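Local coordinates for protein annexin A8 (Homo sapiens, PDB 1W3W) that binds phospholipids in a calcium-dependent manner and acts as an anticoagulant, indirectly inhibiting the thromboplastin-specific complex of blood coagulation, at residues S17-Y31 and Q55-F67. Residues are numbered along the deposited sequence; the frame is centred on the assembly and turned at random.
Sequences SSSHFNPDPDAETLY and QRQQIAKSFKAQF
Ala27 is the knob of a knob-into-hole contact in the first annexin repeat: its methyl drops among Ile59, Ser62, Phe63 and Gln66 where helix 24-31, the first helix of the repeat, crosses helix 55-67 at -67°, the axes 8.3 Å apart. With so small a knob the backbones approach to 5.0 Å between Ala27 CA and Phe63 CA. Ile59 fills the groove beside it: Ile59 CD1 is pressed against Asp26 CB (3.6 Å) and Ile59 CG2 against Leu30 CD1; the Asp26 carboxylate itself is paired with Arg51. Beyond Ala27, with CG anti to the backbone N (chi1 178°), the Tyr31 ring is carried out over one face of Phe67 in an offset stack, centroids 3.9 Å apart and planes nearly parallel, while CB of Gln66 covers the other face. The Phe63 ring turns its edge to the Tyr31 backbone. An alanine in place of Tyr31 would probably strip Phe67 of the ring stacked on that face and leave its side chain freer to turn. At the other end, the extended chain before the helix lays the face of Phe21 on Gln55, whose CG sits 4.0 Å from the ring centroid, and CB of Pro23 packs on Gln58 CB. A polar rim borders the Ala27 pocket: Gln66 NE2 donates to Ser62 OG at 2.8 Å, and Ser62 OG in turn donates to Asp24 OD1, 2.6 Å away, on the anti side of the carboxylate and 32° out of its plane.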
loop_
_atom_site.group_PDB
_atom_site.type_symbol
_atom_site.label_atom_id
_atom_site.label_comp_id
_atom_site.label_asym_id
_atom_site.label_seq_id
_atom_site.Cartn_x
_atom_site.Cartn_y
_atom_site.Cartn_z
ATOM N N SER A 17 22.918 10.860 -1.399
ATOM C CA SER A 17 22.316 11.939 -2.234
ATOM C C SER A 17 21.829 13.098 -1.368
ATOM O O SER A 17 21.855 14.256 -1.789
ATOM C CB SER A 17 21.153 11.385 -3.063
ATOM O OG SER A 17 20.912 12.190 -4.203
ATOM N N SER A 18 21.388 12.784 -0.153
ATOM C CA SER A 18 20.863 13.808 0.745
ATOM C C SER A 18 21.938 14.349 1.699
ATOM O O SER A 18 21.625 14.935 2.735
ATOM C CB SER A 18 19.663 13.264 1.536
ATOM O OG SER A 18 18.681 14.275 1.724
ATOM N N SER A 19 23.206 14.166 1.338
ATOM C CA SER A 19 24.310 14.677 2.156
ATOM C C SER A 19 24.154 16.178 2.413
ATOM O O SER A 19 24.450 16.662 3.508
ATOM C CB SER A 19 25.665 14.396 1.492
ATOM O OG SER A 19 25.957 15.347 0.483
ATOM N N HIS A 20 23.703 16.901 1.389
ATOM C CA HIS A 20 23.475 18.346 1.470
ATOM C C HIS A 20 22.885 18.856 0.147
ATOM O O HIS A 20 23.467 18.617 -0.926
ATOM C CB HIS A 20 24.783 19.073 1.756
ATOM C CG HIS A 20 24.632 20.556 1.815
ATOM N ND1 HIS A 20 23.481 21.161 2.270
ATOM C CD2 HIS A 20 25.473 21.556 1.462
ATOM C CE1 HIS A 20 23.621 22.471 2.202
ATOM N NE2 HIS A 20 24.822 22.739 1.719
ATOM N N PHE A 21 21.764 19.577 0.207
ATOM C CA PHE A 21 20.935 19.759 -0.990
ATOM C C PHE A 21 20.350 21.167 -1.165
ATOM O O PHE A 21 19.653 21.682 -0.282
ATOM C CB PHE A 21 19.802 18.721 -0.954
ATOM C CG PHE A 21 18.895 18.771 -2.140
ATOM C CD1 PHE A 21 19.373 18.466 -3.405
ATOM C CD2 PHE A 21 17.568 19.149 -1.997
ATOM C CE1 PHE A 21 18.528 18.520 -4.504
ATOM C CE2 PHE A 21 16.732 19.207 -3.083
ATOM C CZ PHE A 21 17.212 18.896 -4.336
ATOM N N ASN A 22 20.630 21.767 -2.318
ATOM C CA ASN A 22 20.020 23.034 -2.732
ATOM C C ASN A 22 18.889 22.722 -3.718
ATOM O O ASN A 22 19.167 22.295 -4.836
ATOM C CB ASN A 22 21.081 23.936 -3.396
ATOM C CG ASN A 22 20.505 25.238 -3.965
ATOM O OD1 ASN A 22 19.378 25.635 -3.658
ATOM N ND2 ASN A 22 21.308 25.925 -4.790
ATOM N N PRO A 23 17.630 22.933 -3.324
ATOM C CA PRO A 23 16.482 22.655 -4.210
ATOM C C PRO A 23 16.208 23.680 -5.324
ATOM O O PRO A 23 15.386 23.394 -6.198
ATOM C CB PRO A 23 15.303 22.669 -3.239
ATOM C CG PRO A 23 15.712 23.624 -2.205
ATOM C CD PRO A 23 17.181 23.424 -2.005
ATOM N N ASP A 24 16.844 24.849 -5.278
ATOM C CA ASP A 24 16.494 25.958 -6.163
ATOM C C ASP A 24 16.669 25.658 -7.651
ATOM O O ASP A 24 15.777 25.949 -8.425
ATOM C CB ASP A 24 17.268 27.238 -5.775
ATOM C CG ASP A 24 16.806 27.837 -4.450
ATOM O OD1 ASP A 24 15.774 27.408 -3.875
ATOM O OD2 ASP A 24 17.424 28.767 -3.909
ATOM N N PRO A 25 17.796 25.087 -8.076
ATOM C CA PRO A 25 17.970 24.734 -9.493
ATOM C C PRO A 25 16.932 23.748 -10.012
ATOM O O PRO A 25 16.448 23.912 -11.115
ATOM C CB PRO A 25 19.360 24.084 -9.539
ATOM C CG PRO A 25 20.061 24.551 -8.306
ATOM C CD PRO A 25 19.001 24.793 -7.279
ATOM N N ASP A 26 16.597 22.735 -9.218
ATOM C CA ASP A 26 15.556 21.783 -9.605
ATOM C C ASP A 26 14.197 22.482 -9.792
ATOM O O ASP A 26 13.469 22.188 -10.730
ATOM C CB ASP A 26 15.435 20.672 -8.563
ATOM C CG ASP A 26 16.547 19.631 -8.674
ATOM O OD1 ASP A 26 16.826 18.958 -7.667
ATOM O OD2 ASP A 26 17.185 19.405 -9.717
ATOM N N ALA A 27 13.861 23.387 -8.889
ATOM C CA ALA A 27 12.623 24.159 -9.008
ATOM C C ALA A 27 12.634 24.939 -10.308
ATOM O O ALA A 27 11.644 24.987 -11.017
ATOM C CB ALA A 27 12.458 25.105 -7.812
ATOM N N GLU A 28 13.774 25.541 -10.633
ATOM C CA GLU A 28 13.918 26.268 -11.890
ATOM C C GLU A 28 13.805 25.371 -13.118
ATOM O O GLU A 28 13.209 25.761 -14.115
ATOM C CB GLU A 28 15.243 27.033 -11.931
ATOM C CG GLU A 28 15.248 28.134 -12.977
ATOM C CD GLU A 28 16.585 28.830 -13.071
ATOM O OE1 GLU A 28 17.589 28.134 -13.297
ATOM O OE2 GLU A 28 16.623 30.068 -12.913
ATOM N N THR A 29 14.352 24.164 -13.051
ATOM C CA THR A 29 14.183 23.228 -14.141
ATOM C C THR A 29 12.707 22.920 -14.384
ATOM O O THR A 29 12.262 22.889 -15.517
ATOM C CB THR A 29 14.932 21.935 -13.840
ATOM O OG1 THR A 29 16.326 22.206 -13.766
ATOM C CG2 THR A 29 14.809 20.960 -14.997
ATOM N N LEU A 30 11.951 22.686 -13.318
ATOM C CA LEU A 30 10.532 22.380 -13.462
ATOM C C LEU A 30 9.752 23.580 -14.023
ATOM O O LEU A 30 8.887 23.417 -14.874
ATOM C CB LEU A 30 9.936 21.947 -12.135
ATOM C CG LEU A 30 10.478 20.657 -11.544
ATOM C CD1 LEU A 30 9.880 20.412 -10.176
ATOM C CD2 LEU A 30 10.205 19.497 -12.477
ATOM N N TYR A 31 10.089 24.775 -13.553
ATOM C CA TYR A 31 9.498 26.003 -14.058
ATOM C C TYR A 31 9.679 26.126 -15.576
ATOM O O TYR A 31 8.717 26.306 -16.313
ATOM C CB TYR A 31 10.115 27.194 -13.331
ATOM C CG TYR A 31 9.621 28.553 -13.794
ATOM C CD1 TYR A 31 8.379 29.040 -13.390
ATOM C CD2 TYR A 31 10.406 29.353 -14.621
ATOM C CE1 TYR A 31 7.927 30.303 -13.797
ATOM C CE2 TYR A 31 9.963 30.613 -15.041
ATOM C CZ TYR A 31 8.725 31.079 -14.624
ATOM O OH TYR A 31 8.287 32.323 -15.038
ATOM N N GLN A 55 13.374 15.630 -0.602
ATOM C CA GLN A 55 13.912 16.595 -1.546
ATOM C C GLN A 55 12.823 17.213 -2.425
ATOM O O GLN A 55 12.864 18.408 -2.680
ATOM C CB GLN A 55 14.986 15.971 -2.426
ATOM C CG GLN A 55 16.256 15.640 -1.678
ATOM C CD GLN A 55 17.245 14.872 -2.522
ATOM O OE1 GLN A 55 16.859 14.073 -3.375
ATOM N NE2 GLN A 55 18.539 15.105 -2.278
ATOM N N ARG A 56 11.858 16.410 -2.870
ATOM C CA ARG A 56 10.693 16.944 -3.560
ATOM C C ARG A 56 9.920 17.992 -2.753
ATOM O O ARG A 56 9.438 18.952 -3.329
ATOM C CB ARG A 56 9.723 15.838 -3.961
ATOM C CG ARG A 56 10.227 14.898 -5.014
ATOM C CD ARG A 56 9.176 13.827 -5.383
ATOM N NE ARG A 56 9.898 12.615 -5.710
ATOM C CZ ARG A 56 9.766 11.434 -5.134
ATOM N NH1 ARG A 56 8.845 11.186 -4.208
ATOM N NH2 ARG A 56 10.579 10.469 -5.537
ATOM N N GLN A 57 9.779 17.799 -1.443
ATOM C CA GLN A 57 9.084 18.770 -0.598
ATOM C C GLN A 57 9.853 20.096 -0.539
ATOM O O GLN A 57 9.257 21.179 -0.568
ATOM C CB GLN A 57 8.868 18.217 0.824
ATOM C CG GLN A 57 8.132 16.863 0.907
ATOM C CD GLN A 57 6.878 16.807 0.066
ATOM O OE1 GLN A 57 6.133 17.773 0.010
ATOM N NE2 GLN A 57 6.639 15.678 -0.582
ATOM N N GLN A 58 11.178 20.004 -0.502
ATOM C CA GLN A 58 12.043 21.182 -0.543
ATOM C C GLN A 58 11.935 21.893 -1.889
ATOM O O GLN A 58 11.866 23.119 -1.948
ATOM C CB GLN A 58 13.499 20.791 -0.278
ATOM C CG GLN A 58 13.743 20.195 1.091
ATOM C CD GLN A 58 15.188 19.721 1.269
ATOM O OE1 GLN A 58 15.465 18.521 1.236
ATOM N NE2 GLN A 58 16.096 20.657 1.466
ATOM N N ILE A 59 11.913 21.113 -2.965
ATOM C CA ILE A 59 11.711 21.643 -4.309
ATOM C C ILE A 59 10.354 22.374 -4.415
ATOM O O ILE A 59 10.277 23.466 -4.967
ATOM C CB ILE A 59 11.834 20.524 -5.360
ATOM C CG1 ILE A 59 13.292 20.039 -5.455
ATOM C CG2 ILE A 59 11.410 21.022 -6.725
ATOM C CD1 ILE A 59 13.453 18.755 -6.215
ATOM N N ALA A 60 9.307 21.782 -3.864
ATOM C CA ALA A 60 7.979 22.406 -3.873
ATOM C C ALA A 60 7.998 23.755 -3.165
ATOM O O ALA A 60 7.432 24.741 -3.668
ATOM C CB ALA A 60 6.936 21.479 -3.243
ATOM N N LYS A 61 8.677 23.821 -2.020
ATOM C CA LYS A 61 8.768 25.072 -1.257
ATOM C C LYS A 61 9.540 26.150 -2.014
ATOM O O LYS A 61 9.127 27.314 -2.060
ATOM C CB LYS A 61 9.417 24.827 0.103
ATOM C CG LYS A 61 9.329 26.031 1.035
ATOM C CD LYS A 61 9.607 25.653 2.495
ATOM C CE LYS A 61 10.438 26.712 3.234
ATOM N NZ LYS A 61 9.817 27.116 4.537
ATOM N N SER A 62 10.659 25.761 -2.610
ATOM C CA SER A 62 11.459 26.666 -3.419
ATOM C C SER A 62 10.690 27.152 -4.642
ATOM O O SER A 62 10.800 28.309 -5.010
ATOM C CB SER A 62 12.770 25.997 -3.865
ATOM O OG SER A 62 13.464 26.803 -4.802
ATOM N N PHE A 63 9.914 26.266 -5.252
ATOM C CA PHE A 63 9.127 26.588 -6.432
ATOM C C PHE A 63 8.084 27.659 -6.101
ATOM O O PHE A 63 7.886 28.574 -6.886
ATOM C CB PHE A 63 8.454 25.324 -6.967
ATOM C CG PHE A 63 7.737 25.507 -8.276
ATOM C CD1 PHE A 63 6.407 25.939 -8.310
ATOM C CD2 PHE A 63 8.370 25.201 -9.474
ATOM C CE1 PHE A 63 5.739 26.086 -9.525
ATOM C CE2 PHE A 63 7.702 25.340 -10.690
ATOM C CZ PHE A 63 6.388 25.786 -10.715
ATOM N N LYS A 64 7.438 27.547 -4.944
ATOM C CA LYS A 64 6.402 28.497 -4.552
ATOM C C LYS A 64 6.993 29.858 -4.157
ATOM O O LYS A 64 6.412 30.909 -4.463
ATOM C CB LYS A 64 5.558 27.943 -3.410
ATOM C CG LYS A 64 4.215 28.684 -3.223
ATOM C CD LYS A 64 3.436 28.166 -2.009
ATOM C CE LYS A 64 3.102 26.668 -2.119
ATOM N NZ LYS A 64 1.912 26.245 -1.308
ATOM N N ALA A 65 8.132 29.837 -3.476
ATOM C CA ALA A 65 8.812 31.063 -3.090
ATOM C C ALA A 65 9.296 31.852 -4.310
ATOM O O ALA A 65 9.151 33.080 -4.352
ATOM C CB ALA A 65 9.988 30.750 -2.159
ATOM N N GLN A 66 9.848 31.145 -5.301
ATOM C CA GLN A 66 10.437 31.772 -6.496
ATOM C C GLN A 66 9.405 32.189 -7.551
ATOM O O GLN A 66 9.565 33.217 -8.195
ATOM C CB GLN A 66 11.420 30.820 -7.182
ATOM C CG GLN A 66 12.724 30.548 -6.441
ATOM C CD GLN A 66 13.701 29.777 -7.315
ATOM O OE1 GLN A 66 14.237 30.333 -8.265
ATOM N NE2 GLN A 66 13.897 28.486 -7.026
ATOM N N PHE A 67 8.365 31.383 -7.733
ATOM C CA PHE A 67 7.471 31.525 -8.885
ATOM C C PHE A 67 6.013 31.772 -8.506
ATOM O O PHE A 67 5.189 31.991 -9.372
ATOM C CB PHE A 67 7.614 30.303 -9.808
ATOM C CG PHE A 67 9.049 30.021 -10.197
ATOM C CD1 PHE A 67 9.784 30.980 -10.889
ATOM C CD2 PHE A 67 9.674 28.830 -9.829
ATOM C CE1 PHE A 67 11.103 30.755 -11.228
ATOM C CE2 PHE A 67 10.996 28.596 -10.158
ATOM C CZ PHE A 67 11.715 29.558 -10.858
#